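Local coordinates for siderophore periplasmic binding protein (Thermobifida fusca, PDB 5DH0) that probably captures an iron-loaded siderophore of the fuscachelin type outside the cell membrane and hands it on for uptake, at residues A278-P283 with E303-G308; H212-K217 with I297-I302; I247-E250 with N256-P259; F198-T203 with D239-A244. All coordinates share one frame; numbering follows the deposited sequence.

Contact 1. Residues A278-P283 with E303-G308; sequences AGQVHP and EEVLKG
Val305 and His282 show how a C-terminal helix can pack on a strand through one methyl and one imidazole. The lobe is the α/β kind of a siderophore-binding protein of the solute-binding protein 8 family: helix 292-307 packs against the mixed sheet, here on strand 281-284. Following the helix toward its end, the first residue to touch is Val305. Its CG2 branch sits over one face of the His282 ring, 4.0 Å from the centroid and only 14° off the ring normal, a CH-pi contact displaced slightly toward the CG-CD2 side. The other branch, CG1, is only loosely near Gln280 OE1, at 4.5 Å. Val305 also touches Val246 and Phe248 of the adjoining strand, so the methyl contact belongs to a wider apolar seam. The imidazole is presented to the helix by a chi1 of -58°, with CG anti to the carbonyl carbon, and its rotation is fixed by a straight bond from NE2 to Gln280 OE1 (3.1 Å, 164°), which lies in the ring plane but reaches the oxygen from above the plane of the amide carbonyl. A leucine here would probably leave Gln280 OE1 with its water but without the ring N-H, the amide less firmly held, and Val305 CG2 without the ring face it packs on. Further along, Gly308 only approaches the amide side of Gln280, too far for a bond. The polar half of the interface is completed by one water, which donates to Gln280 OE1 at 3.0 Å and to Val305 O at 2.9 Å.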
loop_
_atom_site.group_PDB
_atom_site.type_symbol
_atom_site.label_atom_id
_atom_site.label_comp_id
_atom_site.label_asym_id
_atom_site.label_seq_id
_atom_site.Cartn_x
_atom_site.Cartn_y
_atom_site.Cartn_z
ATOM N N ALA A 278 -11.018 -12.200 7.432
ATOM C CA ALA A 278 -10.802 -13.160 6.357
ATOM C C ALA A 278 -10.181 -14.471 6.834
ATOM O O ALA A 278 -9.961 -15.376 6.023
ATOM C CB ALA A 278 -9.919 -12.540 5.265
ATOM N N GLY A 279 -9.869 -14.580 8.127
ATOM C CA GLY A 279 -9.151 -15.751 8.625
ATOM C C GLY A 279 -7.730 -15.920 8.075
ATOM O O GLY A 279 -7.259 -17.040 7.845
ATOM N N GLN A 280 -7.035 -14.805 7.866
ATOM C CA GLN A 280 -5.674 -14.848 7.325
ATOM C C GLN A 280 -4.663 -14.260 8.311
ATOM O O GLN A 280 -3.853 -13.406 7.949
ATOM C CB GLN A 280 -5.599 -14.103 5.985
ATOM C CG GLN A 280 -6.438 -14.718 4.872
ATOM C CD GLN A 280 -5.948 -16.077 4.421
ATOM O OE1 GLN A 280 -4.779 -16.441 4.607
ATOM N NE2 GLN A 280 -6.837 -16.830 3.787
ATOM N N VAL A 281 -4.743 -14.704 9.564
ATOM C CA VAL A 281 -3.770 -14.346 10.583
ATOM C C VAL A 281 -3.057 -15.625 10.994
ATOM O O VAL A 281 -3.689 -16.598 11.363
ATOM C CB VAL A 281 -4.433 -13.655 11.787
ATOM C CG1 VAL A 281 -3.408 -13.321 12.873
ATOM C CG2 VAL A 281 -5.117 -12.392 11.331
ATOM N N HIS A 282 -1.736 -15.641 10.891
ATOM C CA HIS A 282 -0.993 -16.886 11.009
ATOM C C HIS A 282 0.214 -16.672 11.885
ATOM O O HIS A 282 0.810 -15.600 11.876
ATOM C CB HIS A 282 -0.542 -17.392 9.627
ATOM C CG HIS A 282 -1.669 -17.609 8.665
ATOM N ND1 HIS A 282 -2.312 -18.820 8.533
ATOM C CD2 HIS A 282 -2.278 -16.761 7.802
ATOM C CE1 HIS A 282 -3.270 -18.709 7.629
ATOM N NE2 HIS A 282 -3.273 -17.470 7.172
ATOM N N PRO A 283 0.588 -17.691 12.647
ATOM C CA PRO A 283 1.841 -17.591 13.400
ATOM C C PRO A 283 3.048 -17.680 12.467
ATOM O O PRO A 283 2.914 -18.182 11.344
ATOM C CB PRO A 283 1.777 -18.791 14.349
ATOM C CG PRO A 283 0.892 -19.763 13.643
ATOM C CD PRO A 283 -0.129 -18.947 12.906
ATOM N N GLU A 303 5.243 -19.979 2.002
ATOM C CA GLU A 303 4.673 -20.771 0.895
ATOM C C GLU A 303 3.370 -21.455 1.325
ATOM O O GLU A 303 2.375 -21.413 0.607
ATOM C CB GLU A 303 5.676 -21.818 0.364
ATOM N N GLU A 304 3.370 -22.061 2.507
ATOM C CA GLU A 304 2.160 -22.677 3.042
ATOM C C GLU A 304 0.961 -21.711 3.075
ATOM O O GLU A 304 -0.167 -22.104 2.760
ATOM C CB GLU A 304 2.437 -23.228 4.439
ATOM C CG GLU A 304 1.324 -24.097 5.024
ATOM C CD GLU A 304 1.256 -25.501 4.407
ATOM O OE1 GLU A 304 1.964 -25.785 3.408
ATOM O OE2 GLU A 304 0.495 -26.337 4.943
ATOM N N VAL A 305 1.196 -20.448 3.427
ATOM C CA VAL A 305 0.123 -19.458 3.404
ATOM C C VAL A 305 -0.336 -19.148 1.983
ATOM O O VAL A 305 -1.538 -19.081 1.706
ATOM C CB VAL A 305 0.547 -18.142 4.086
ATOM C CG1 VAL A 305 -0.405 -17.003 3.718
ATOM C CG2 VAL A 305 0.580 -18.329 5.588
ATOM N N LEU A 306 0.630 -18.951 1.091
ATOM C CA LEU A 306 0.341 -18.660 -0.306
ATOM C C LEU A 306 -0.555 -19.733 -0.954
ATOM O O LEU A 306 -1.456 -19.400 -1.721
ATOM C CB LEU A 306 1.654 -18.506 -1.076
ATOM C CG LEU A 306 2.476 -17.269 -0.693
ATOM C CD1 LEU A 306 3.904 -17.370 -1.200
ATOM C CD2 LEU A 306 1.837 -16.016 -1.239
ATOM N N LYS A 307 -0.314 -21.005 -0.628
ATOM C CA LYS A 307 -1.120 -22.123 -1.146
ATOM C C LYS A 307 -2.615 -21.956 -0.842
ATOM O O LYS A 307 -3.462 -22.318 -1.654
ATOM C CB LYS A 307 -0.634 -23.458 -0.572
ATOM C CG LYS A 307 0.593 -24.058 -1.249
ATOM C CD LYS A 307 0.973 -25.394 -0.601
ATOM C CE LYS A 307 2.449 -25.741 -0.819
ATOM N NZ LYS A 307 2.811 -27.099 -0.302
ATOM N N GLY A 308 -2.939 -21.424 0.331
ATOM C CA GLY A 308 -4.322 -21.137 0.666
ATOM C C GLY A 308 -4.753 -19.780 0.136
ATOM O O GLY A 308 -5.841 -19.298 0.447
HETATM O O HOH W 1 -3.752 -19.085 3.602
#

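Contact 2. Residues H212-K217 with I297-I302; sequences HTLGAK and IVLDQI
Leu214 forks into the helix 292-307 and meets Leu299 with one methyl and Ile302 with the other. CD2 lies 3.8 Å from Ile302 CG2, where the two side chains run antiparallel alongside one another, while CD1 is 4.0 Å from Leu299 CD2. With CG anti to the backbone N, a chi1 of -168° carries the leucine fork toward helix 292-307 and spreads it over one turn of the partner, Leu299 and Ile302 being three residues apart. Just behind it the chain leaves the helix through a Schellman motif at Gly215, whose N returns to His212 O at 2.8 Å. All three touching residues are buried, and Ile175 of helix 158-178 joins Leu214 there, with Phe168 and Val172 against Leu299. The other side is looser. Ala216 CB stays 6.1 Å from Ile302 CG2, and Lys217 leads off to a long, weak ion pair with Glu61 of the second subunit. With no hydrogen bond or charge pair crossing between the segments, their hold on each other comes from shape and apolar burial, without any directional bond.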
loop_
_atom_site.group_PDB
_atom_site.type_symbol
_atom_site.label_atom_id
_atom_site.label_comp_id
_atom_site.label_asym_id
_atom_site.label_seq_id
_atom_site.Cartn_x
_atom_site.Cartn_y
_atom_site.Cartn_z
ATOM N N HIS A 212 10.387 -9.347 1.935
ATOM C CA HIS A 212 10.861 -8.387 0.950
ATOM C C HIS A 212 11.769 -9.078 -0.091
ATOM O O HIS A 212 11.578 -8.917 -1.290
ATOM C CB HIS A 212 11.596 -7.241 1.640
ATOM C CG HIS A 212 12.037 -6.153 0.709
ATOM N ND1 HIS A 212 11.148 -5.357 0.012
ATOM C CD2 HIS A 212 13.277 -5.718 0.370
ATOM C CE1 HIS A 212 11.821 -4.483 -0.718
ATOM N NE2 HIS A 212 13.114 -4.684 -0.523
ATOM N N THR A 213 12.732 -9.863 0.376
ATOM C CA THR A 213 13.644 -10.586 -0.503
ATOM C C THR A 213 12.891 -11.489 -1.497
ATOM O O THR A 213 13.318 -11.700 -2.615
ATOM C CB THR A 213 14.617 -11.417 0.340
ATOM O OG1 THR A 213 15.387 -10.531 1.162
ATOM C CG2 THR A 213 15.550 -12.240 -0.523
ATOM N N LEU A 214 11.743 -11.982 -1.073
ATOM C CA LEU A 214 10.915 -12.846 -1.877
ATOM C C LEU A 214 10.123 -12.042 -2.906
ATOM O O LEU A 214 9.552 -12.595 -3.847
ATOM C CB LEU A 214 9.976 -13.610 -0.959
ATOM C CG LEU A 214 9.160 -14.797 -1.416
ATOM C CD1 LEU A 214 10.093 -15.939 -1.800
ATOM C CD2 LEU A 214 8.253 -15.205 -0.270
ATOM N N GLY A 215 10.077 -10.728 -2.720
ATOM C CA GLY A 215 9.273 -9.893 -3.593
ATOM C C GLY A 215 7.831 -9.725 -3.150
ATOM O O GLY A 215 6.992 -9.254 -3.919
ATOM N N ALA A 216 7.532 -10.086 -1.900
ATOM C CA ALA A 216 6.192 -9.862 -1.354
ATOM C C ALA A 216 5.929 -8.375 -1.180
ATOM O O ALA A 216 6.851 -7.594 -0.988
ATOM C CB ALA A 216 6.012 -10.586 -0.021
ATOM N N LYS A 217 4.668 -7.986 -1.272
ATOM C CA LYS A 217 4.275 -6.630 -0.964
ATOM C C LYS A 217 3.895 -6.563 0.527
ATOM O O LYS A 217 3.238 -7.483 1.052
ATOM C CB LYS A 217 3.124 -6.214 -1.889
ATOM C CG LYS A 217 2.434 -4.906 -1.530
ATOM C CD LYS A 217 1.994 -4.106 -2.781
ATOM C CE LYS A 217 1.511 -4.983 -3.927
ATOM N NZ LYS A 217 0.305 -5.775 -3.600
ATOM N N ILE A 297 13.004 -22.201 7.119
ATOM C CA ILE A 297 11.752 -22.508 7.828
ATOM C C ILE A 297 10.737 -21.384 7.653
ATOM O O ILE A 297 9.552 -21.636 7.450
ATOM C CB ILE A 297 12.030 -22.774 9.311
ATOM C CG1 ILE A 297 12.760 -24.114 9.427
ATOM C CG2 ILE A 297 10.742 -22.750 10.141
ATOM C CD1 ILE A 297 13.521 -24.275 10.704
ATOM N N VAL A 298 11.209 -20.144 7.672
ATOM C CA VAL A 298 10.341 -19.002 7.382
ATOM C C VAL A 298 9.733 -19.043 5.963
ATOM O O VAL A 298 8.526 -18.830 5.806
ATOM C CB VAL A 298 11.107 -17.670 7.572
ATOM C CG1 VAL A 298 10.290 -16.507 7.064
ATOM C CG2 VAL A 298 11.446 -17.477 9.034
ATOM N N LEU A 299 10.562 -19.301 4.942
ATOM C CA LEU A 299 10.076 -19.532 3.572
ATOM C C LEU A 299 9.016 -20.611 3.497
ATOM O O LEU A 299 8.018 -20.455 2.806
ATOM C CB LEU A 299 11.217 -19.938 2.646
ATOM C CG LEU A 299 12.108 -18.812 2.179
ATOM C CD1 LEU A 299 13.077 -19.348 1.142
ATOM C CD2 LEU A 299 11.230 -17.698 1.622
ATOM N N ASP A 300 9.244 -21.723 4.193
ATOM C CA ASP A 300 8.284 -22.822 4.174
ATOM C C ASP A 300 6.927 -22.397 4.741
ATOM O O ASP A 300 5.889 -22.884 4.300
ATOM C CB ASP A 300 8.831 -24.039 4.937
ATOM N N GLN A 301 6.930 -21.473 5.700
ATOM C CA GLN A 301 5.687 -21.019 6.307
ATOM C C GLN A 301 4.965 -20.018 5.410
ATOM O O GLN A 301 3.740 -20.005 5.341
ATOM C CB GLN A 301 5.949 -20.399 7.685
ATOM C CG GLN A 301 6.367 -21.373 8.786
ATOM C CD GLN A 301 6.760 -20.643 10.068
ATOM O OE1 GLN A 301 5.919 -20.347 10.912
ATOM N NE2 GLN A 301 8.040 -20.352 10.210
ATOM N N ILE A 302 5.724 -19.172 4.727
ATOM C CA ILE A 302 5.139 -18.251 3.766
ATOM C C ILE A 302 4.535 -18.993 2.554
ATOM O O ILE A 302 3.416 -18.681 2.136
ATOM C CB ILE A 302 6.183 -17.200 3.297
ATOM C CG1 ILE A 302 6.647 -16.370 4.498
ATOM C CG2 ILE A 302 5.581 -16.261 2.256
ATOM C CD1 ILE A 302 7.856 -15.516 4.239
#

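Contact 3. Residues I247-E250 with N256-P259; sequences IFYE and NPDP
Pro257 gives up the most surface in this contact, and it does so to two neighbours at the end of strand 246-250, Tyr249 and Glu250. Its CB meets the tyrosine ring obliquely at the CD2-CE2 bond, 4.1 Å from Tyr249 CE2. The ring is brought there by a chi1 of 57°, which places CG between the backbone N and the carbonyl carbon and turns the phenol toward the returning loop. Glu250 meets the proline by its backbone: Glu250 O is 4.0 Å from Pro257 CA, with no direct hydrogen bond between the segments. A water supplies the polar link instead. It donates to Glu250 O at 2.8 Å and accepts from Asp258 N at 2.9 Å, while its bond to Asp258 OD2 is weak. The Glu250 carboxylate itself looks the other way, holding Ser287 OG through OE2. Asp258 is the N-cap of the helix that follows, its OD1 taking the N-H of Thr261. The loop thus closes back on the strand it has just left before helix 259-265 begins, with Tyr249 also lying on Thr261 and Leu265 of that helix, Pro257 touching Glu262, and strands 187-193 and 281-284 flanking 246-250 on its two sides in the sheet.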
loop_
_atom_site.group_PDB
_atom_site.type_symbol
_atom_site.label_atom_id
_atom_site.label_comp_id
_atom_site.label_asym_id
_atom_site.label_seq_id
_atom_site.Cartn_x
_atom_site.Cartn_y
_atom_site.Cartn_z
ATOM N N ILE A 247 -1.814 -11.399 7.728
ATOM C CA ILE A 247 -1.048 -10.920 8.851
ATOM C C ILE A 247 -0.329 -12.079 9.513
ATOM O O ILE A 247 -0.951 -13.074 9.871
ATOM C CB ILE A 247 -1.946 -10.207 9.866
ATOM C CG1 ILE A 247 -2.502 -8.919 9.263
ATOM C CG2 ILE A 247 -1.178 -9.899 11.137
ATOM C CD1 ILE A 247 -3.356 -8.110 10.269
ATOM N N PHE A 248 0.989 -11.950 9.642
ATOM C CA PHE A 248 1.799 -12.855 10.453
ATOM C C PHE A 248 2.082 -12.231 11.823
ATOM O O PHE A 248 2.314 -11.015 11.930
ATOM C CB PHE A 248 3.131 -13.153 9.770
ATOM C CG PHE A 248 3.045 -14.123 8.636
ATOM C CD1 PHE A 248 2.923 -15.487 8.878
ATOM C CD2 PHE A 248 3.141 -13.678 7.325
ATOM C CE1 PHE A 248 2.864 -16.393 7.815
ATOM C CE2 PHE A 248 3.091 -14.571 6.261
ATOM C CZ PHE A 248 2.950 -15.927 6.504
ATOM N N TYR A 249 2.082 -13.054 12.865
ATOM C CA TYR A 249 2.551 -12.603 14.175
ATOM C C TYR A 249 3.697 -13.506 14.632
ATOM O O TYR A 249 3.634 -14.721 14.523
ATOM C CB TYR A 249 1.397 -12.573 15.223
ATOM C CG TYR A 249 0.657 -13.892 15.428
ATOM C CD1 TYR A 249 -0.482 -14.210 14.686
ATOM C CD2 TYR A 249 1.091 -14.818 16.361
ATOM C CE1 TYR A 249 -1.149 -15.417 14.869
ATOM C CE2 TYR A 249 0.425 -16.012 16.539
ATOM C CZ TYR A 249 -0.687 -16.305 15.796
ATOM O OH TYR A 249 -1.328 -17.497 15.993
ATOM N N GLU A 250 4.750 -12.907 15.156
ATOM C CA GLU A 250 5.865 -13.674 15.702
ATOM C C GLU A 250 5.460 -14.598 16.854
ATOM O O GLU A 250 4.654 -14.233 17.714
ATOM C CB GLU A 250 6.965 -12.707 16.149
ATOM C CG GLU A 250 7.542 -11.915 14.962
ATOM C CD GLU A 250 8.749 -11.064 15.325
ATOM O OE1 GLU A 250 8.966 -10.863 16.551
ATOM O OE2 GLU A 250 9.478 -10.607 14.387
ATOM N N ASN A 256 3.968 -20.666 19.889
ATOM C CA ASN A 256 3.332 -19.905 20.958
ATOM C C ASN A 256 3.710 -18.434 20.930
ATOM O O ASN A 256 4.891 -18.112 21.016
ATOM C CB ASN A 256 3.694 -20.496 22.315
ATOM C CG ASN A 256 2.731 -21.550 22.746
ATOM O OD1 ASN A 256 3.102 -22.713 22.941
ATOM N ND2 ASN A 256 1.460 -21.162 22.875
ATOM N N PRO A 257 2.711 -17.536 20.805
ATOM C CA PRO A 257 3.011 -16.099 20.834
ATOM C C PRO A 257 3.345 -15.679 22.256
ATOM O O PRO A 257 2.827 -16.279 23.204
ATOM C CB PRO A 257 1.712 -15.445 20.354
ATOM C CG PRO A 257 0.649 -16.411 20.755
ATOM C CD PRO A 257 1.259 -17.796 20.730
ATOM N N ASP A 258 4.220 -14.692 22.405
ATOM C CA ASP A 258 4.526 -14.185 23.722
ATOM C C ASP A 258 3.291 -13.444 24.259
ATOM O O ASP A 258 2.393 -13.056 23.484
ATOM C CB ASP A 258 5.779 -13.291 23.684
ATOM C CG ASP A 258 5.563 -11.973 22.945
ATOM O OD1 ASP A 258 4.618 -11.226 23.279
ATOM O OD2 ASP A 258 6.366 -11.664 22.028
ATOM N N PRO A 259 3.239 -13.244 25.588
ATOM C CA PRO A 259 2.113 -12.561 26.233
ATOM C C PRO A 259 1.740 -11.213 25.609
ATOM O O PRO A 259 0.543 -10.913 25.507
ATOM C CB PRO A 259 2.615 -12.380 27.662
ATOM C CG PRO A 259 3.453 -13.590 27.880
ATOM C CD PRO A 259 4.171 -13.803 26.585
HETATM O O HOH W 2 5.444 -13.242 20.195
#

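Contact 4. Residues F198-T203 with D239-A244; sequences FAVVNT and DELSDA
One face of strand 197-201, the returning arm of a hairpin with strand 187-193, carries Phe198 and Val200, and both meet Leu241, in the 3-10 turn of a linker. Leu241 divides its branches between them: CD1 lies 3.9 Å from Phe198 CE2, and CD2 lies 4.1 Å from Val200 CG2. The phenyl ring receives the methyl obliquely at CE2, the leucine and the ring pointing at each other. A chi1 of -70°, with CG anti to the carbonyl carbon, aims the leucine fork at the strand. Spaced two apart, Phe198 and Val200 fall on the same side, as the alternation of a beta strand demands; Ala199 and Val201 face the reverse side, where Val201 meets Trp206 of helix 206-213. Here the linker between strands 230-234 and 246-250 folds over the mixed sheet, and Leu241 also touches Ala189 of the hairpin's first arm. After it the chain makes a type I turn closed by Ala244 N to Leu241 O at 3.1 Å. Asp243 in that turn is held by Ser219 OG and Lys220 N, and Ser242 and Asp243 pack on Thr83 of the second subunit.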
loop_
_atom_site.group_PDB
_atom_site.type_symbol
_atom_site.label_atom_id
_atom_site.label_comp_id
_atom_site.label_asym_id
_atom_site.label_seq_id
_atom_site.Cartn_x
_atom_site.Cartn_y
_atom_site.Cartn_z
ATOM N N PHE A 198 2.323 -2.139 19.930
ATOM C CA PHE A 198 2.782 -3.221 19.048
ATOM C C PHE A 198 3.710 -2.698 17.968
ATOM O O PHE A 198 3.829 -1.490 17.759
ATOM C CB PHE A 198 1.609 -3.979 18.402
ATOM C CG PHE A 198 0.835 -3.183 17.374
ATOM C CD1 PHE A 198 -0.175 -2.314 17.757
ATOM C CD2 PHE A 198 1.080 -3.345 16.021
ATOM C CE1 PHE A 198 -0.885 -1.599 16.809
ATOM C CE2 PHE A 198 0.355 -2.627 15.081
ATOM C CZ PHE A 198 -0.619 -1.763 15.476
ATOM N N ALA A 199 4.373 -3.627 17.287
ATOM C CA ALA A 199 5.304 -3.265 16.246
ATOM C C ALA A 199 4.981 -3.964 14.903
ATOM O O ALA A 199 4.517 -5.109 14.876
ATOM C CB ALA A 199 6.710 -3.577 16.695
ATOM N N VAL A 200 5.202 -3.235 13.804
ATOM C CA VAL A 200 5.132 -3.772 12.442
ATOM C C VAL A 200 6.545 -3.818 11.864
ATOM O O VAL A 200 7.219 -2.790 11.788
ATOM C CB VAL A 200 4.220 -2.923 11.520
ATOM C CG1 VAL A 200 4.098 -3.579 10.120
ATOM C CG2 VAL A 200 2.838 -2.712 12.168
ATOM N N VAL A 201 7.004 -5.005 11.477
ATOM C CA VAL A 201 8.395 -5.177 11.057
ATOM C C VAL A 201 8.638 -4.599 9.658
ATOM O O VAL A 201 7.767 -4.642 8.795
ATOM C CB VAL A 201 8.791 -6.661 11.113
ATOM C CG1 VAL A 201 10.209 -6.894 10.553
ATOM C CG2 VAL A 201 8.677 -7.154 12.569
ATOM N N ASN A 202 9.822 -4.022 9.473
ATOM C CA ASN A 202 10.192 -3.314 8.261
ATOM C C ASN A 202 10.839 -4.252 7.207
ATOM O O ASN A 202 11.155 -5.412 7.496
ATOM C CB ASN A 202 11.137 -2.164 8.634
ATOM C CG ASN A 202 11.128 -1.019 7.606
ATOM O OD1 ASN A 202 10.247 -0.928 6.753
ATOM N ND2 ASN A 202 12.104 -0.137 7.711
ATOM N N THR A 203 11.029 -3.751 5.991
ATOM C CA THR A 203 11.588 -4.558 4.889
ATOM C C THR A 203 13.056 -4.922 5.085
ATOM O O THR A 203 13.577 -5.782 4.392
ATOM C CB THR A 203 11.471 -3.821 3.546
ATOM O OG1 THR A 203 12.196 -2.589 3.632
ATOM C CG2 THR A 203 9.992 -3.525 3.208
ATOM N N ASP A 239 -5.936 0.142 13.074
ATOM C CA ASP A 239 -6.469 0.221 11.711
ATOM C C ASP A 239 -5.414 0.631 10.663
ATOM O O ASP A 239 -5.723 0.734 9.474
ATOM C CB ASP A 239 -7.653 1.198 11.657
ATOM N N GLU A 240 -4.173 0.859 11.080
ATOM C CA GLU A 240 -3.112 1.082 10.096
ATOM C C GLU A 240 -2.798 -0.209 9.338
ATOM O O GLU A 240 -2.158 -0.192 8.288
ATOM C CB GLU A 240 -1.846 1.625 10.759
ATOM C CG GLU A 240 -2.036 2.993 11.401
ATOM C CD GLU A 240 -2.099 4.125 10.390
ATOM O OE1 GLU A 240 -1.650 3.937 9.234
ATOM O OE2 GLU A 240 -2.605 5.209 10.762
ATOM N N LEU A 241 -3.254 -1.330 9.877
ATOM C CA LEU A 241 -3.059 -2.623 9.238
ATOM C C LEU A 241 -4.205 -2.977 8.298
ATOM O O LEU A 241 -4.294 -4.108 7.812
ATOM C CB LEU A 241 -2.910 -3.708 10.300
ATOM C CG LEU A 241 -1.601 -3.579 11.054
ATOM C CD1 LEU A 241 -1.600 -4.460 12.288
ATOM C CD2 LEU A 241 -0.497 -3.962 10.092
ATOM N N SER A 242 -5.078 -2.012 8.043
ATOM C CA SER A 242 -6.289 -2.279 7.271
ATOM C C SER A 242 -5.999 -2.730 5.823
ATOM O O SER A 242 -6.814 -3.425 5.220
ATOM C CB SER A 242 -7.189 -1.038 7.255
ATOM O OG SER A 242 -6.549 0.037 6.571
ATOM N N ASP A 243 -4.849 -2.350 5.268
ATOM C CA ASP A 243 -4.525 -2.761 3.892
ATOM C C ASP A 243 -3.913 -4.153 3.783
ATOM O O ASP A 243 -3.695 -4.643 2.687
ATOM C CB ASP A 243 -3.581 -1.753 3.228
ATOM C CG ASP A 243 -2.229 -1.654 3.931
ATOM O OD1 ASP A 243 -2.188 -1.845 5.176
ATOM O OD2 ASP A 243 -1.219 -1.350 3.237
ATOM N N ALA A 244 -3.629 -4.793 4.908
ATOM C CA ALA A 244 -3.039 -6.129 4.878
ATOM C C ALA A 244 -4.086 -7.207 4.553
ATOM O O ALA A 244 -5.165 -7.242 5.139
ATOM C CB ALA A 244 -2.364 -6.430 6.207
#

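How the contacts relate
Contacts 1, 3 and 4 all reach the mixed sheet of one lobe, while contact 2 brings the 212-217 region onto helix 292-307. Contacts 1 and 2 share that helix, their centres 12 Å apart. Phe248 of contact 3 connects them, its CZ lying 3.5 Å from Val305 CG2 and 4.2 Å from Ile302 CA. Neighbouring strands 281-284 and 246-250 join contacts 1 and 3 through probable backbone hydrogen bonds, Gln280 O to Ile247 N and His282 N to Ile247 O. Contact 4 touches contact 3 where Val201 CG2 is 4.0 Å from Glu250 OE2, yet stays about 7 Å from contact 1 at nearest atoms. Relatives hold the siderophore between two lobes; none of these contacts includes a bound ligand.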